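Side-chain contact in glucose-6-phosphate isomerase (PDB 1ZZG), which probably catalyses the reversible isomerisation of glucose 6-phosphate to fructose 6-phosphate, a step shared by glycolysis and gluconeogenesis: residues Y372-G375 / W376-H380. Numbering follows the deposited sequence.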
loop_
_atom_site.group_PDB
_atom_site.type_symbol
_atom_site.label_atom_id
_atom_site.label_comp_id
_atom_site.label_asym_id
_atom_site.label_seq_id
_atom_site.Cartn_x
_atom_site.Cartn_y
_atom_site.Cartn_z
ATOM N N TYR A 372 -11.554 8.239 -18.350
ATOM C CA TYR A 372 -11.826 7.389 -19.511
ATOM C C TYR A 372 -10.879 6.189 -19.554
ATOM O O TYR A 372 -11.320 5.034 -19.586
ATOM C CB TYR A 372 -11.689 8.217 -20.792
ATOM C CG TYR A 372 -11.978 7.474 -22.085
ATOM C CD1 TYR A 372 -13.287 7.242 -22.511
ATOM C CD2 TYR A 372 -10.935 7.024 -22.896
ATOM C CE1 TYR A 372 -13.549 6.585 -23.717
ATOM C CE2 TYR A 372 -11.185 6.363 -24.101
ATOM C CZ TYR A 372 -12.491 6.150 -24.504
ATOM O OH TYR A 372 -12.731 5.505 -25.698
ATOM N N ALA A 373 -9.577 6.461 -19.531
ATOM C CA ALA A 373 -8.571 5.402 -19.577
ATOM C C ALA A 373 -8.585 4.480 -18.351
ATOM O O ALA A 373 -8.410 3.269 -18.476
ATOM C CB ALA A 373 -7.171 6.018 -19.748
ATOM N N VAL A 374 -8.782 5.051 -17.169
ATOM C CA VAL A 374 -8.794 4.254 -15.947
ATOM C C VAL A 374 -10.091 3.449 -15.828
ATOM O O VAL A 374 -10.075 2.310 -15.364
ATOM C CB VAL A 374 -8.575 5.153 -14.704
ATOM C CG1 VAL A 374 -8.717 4.335 -13.421
ATOM C CG2 VAL A 374 -7.172 5.789 -14.777
ATOM N N GLY A 375 -11.207 4.038 -16.259
ATOM C CA GLY A 375 -12.473 3.324 -16.227
ATOM C C GLY A 375 -12.357 2.117 -17.142
ATOM O O GLY A 375 -12.883 1.035 -16.867
ATOM N N TRP A 376 -11.655 2.317 -18.251
ATOM C CA TRP A 376 -11.421 1.258 -19.216
ATOM C C TRP A 376 -10.571 0.176 -18.536
ATOM O O TRP A 376 -10.930 -1.000 -18.542
ATOM C CB TRP A 376 -10.681 1.826 -20.437
ATOM C CG TRP A 376 -10.571 0.870 -21.603
ATOM C CD1 TRP A 376 -10.352 -0.480 -21.549
ATOM C CD2 TRP A 376 -10.623 1.211 -22.997
ATOM N NE1 TRP A 376 -10.267 -1.001 -22.822
ATOM C CE2 TRP A 376 -10.431 0.016 -23.728
ATOM C CE3 TRP A 376 -10.818 2.411 -23.699
ATOM C CZ2 TRP A 376 -10.422 -0.015 -25.129
ATOM C CZ3 TRP A 376 -10.810 2.379 -25.098
ATOM C CH2 TRP A 376 -10.614 1.170 -25.793
ATOM N N LEU A 377 -9.456 0.580 -17.928
ATOM C CA LEU A 377 -8.571 -0.375 -17.257
ATOM C C LEU A 377 -9.268 -1.185 -16.160
ATOM O O LEU A 377 -9.163 -2.409 -16.115
ATOM C CB LEU A 377 -7.354 0.348 -16.665
ATOM C CG LEU A 377 -6.380 -0.518 -15.854
ATOM C CD1 LEU A 377 -5.902 -1.699 -16.697
ATOM C CD2 LEU A 377 -5.199 0.328 -15.397
ATOM N N MET A 378 -9.981 -0.504 -15.275
ATOM C CA MET A 378 -10.684 -1.192 -14.197
ATOM C C MET A 378 -11.724 -2.191 -14.705
ATOM O O MET A 378 -11.794 -3.323 -14.221
ATOM C CB MET A 378 -11.341 -0.166 -13.268
ATOM C CG MET A 378 -10.330 0.652 -12.470
ATOM S SD MET A 378 -11.086 1.905 -11.395
ATOM C CE MET A 378 -11.685 0.866 -10.054
ATOM N N GLN A 379 -12.532 -1.780 -15.676
ATOM C CA GLN A 379 -13.553 -2.673 -16.225
ATOM C C GLN A 379 -12.876 -3.845 -16.950
ATOM O O GLN A 379 -13.372 -4.975 -16.930
ATOM C CB GLN A 379 -14.464 -1.915 -17.198
ATOM C CG GLN A 379 -15.666 -2.736 -17.684
ATOM C CD GLN A 379 -16.778 -2.824 -16.652
ATOM O OE1 GLN A 379 -16.599 -2.445 -15.498
ATOM N NE2 GLN A 379 -17.935 -3.331 -17.067
ATOM N N HIS A 380 -11.745 -3.561 -17.590
ATOM C CA HIS A 380 -10.970 -4.577 -18.304
ATOM C C HIS A 380 -10.515 -5.656 -17.329
ATOM O O HIS A 380 -10.594 -6.850 -17.626
ATOM C CB HIS A 380 -9.739 -3.928 -18.958
ATOM C CG HIS A 380 -8.717 -4.909 -19.451
ATOM N ND1 HIS A 380 -8.476 -5.127 -20.791
ATOM C CD2 HIS A 380 -7.865 -5.723 -18.778
ATOM C CE1 HIS A 380 -7.523 -6.033 -20.922
ATOM N NE2 HIS A 380 -7.135 -6.410 -19.716
#
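Tyr372 and Trp376, one helical turn apart, form an offset edge-to-face (T-shaped) aromatic pair: the six-membered ring of Trp376 turns its edge to the phenol face, with the planes at 82° and the centroids 5.9 Å apart. Both side chains leave the helix with CG anti to the backbone N (chi1 -179° in Tyr372), which, with the spacing of one turn, sets them side by side and pointing the same way. The indole makes contact through CE3 and CZ3; Tyr372 CE2 lies 4.0 Å from Trp376 CE3, in the indole plane, and Tyr372 OH comes within 3.7 Å of Trp376 CZ3. Replacing Tyr372 by alanine would probably leave the CE3-CZ3 edge of the indole without its aromatic partner and open a gap beside it. Apolar contact recurs at Val374, whose CG1 meets Met378 SD at 4.0 Å. Met378 also packs on Leu257 and Trp260 of helix 257-269, whereas Trp376 lies against Lys215 and Thr219 of helix 206-221.

Four successive backbone bonds join the two turns. The one from Met378 N to Val374 O is nearly straight at 2.8 Å (176° at the hydrogen), and Gln379 N reaches Gly375 O at 3.1 Å. Beyond them, the side-chain NE2 of Gln379 is hydrogen-bonded to Asn217 OD1 and Trp43 O. This is regular i to i+4 alpha-helical pairing, near the start of helix 371-391, which follows strand 360-366 of the mixed sheet in the phosphoglucose isomerase fold.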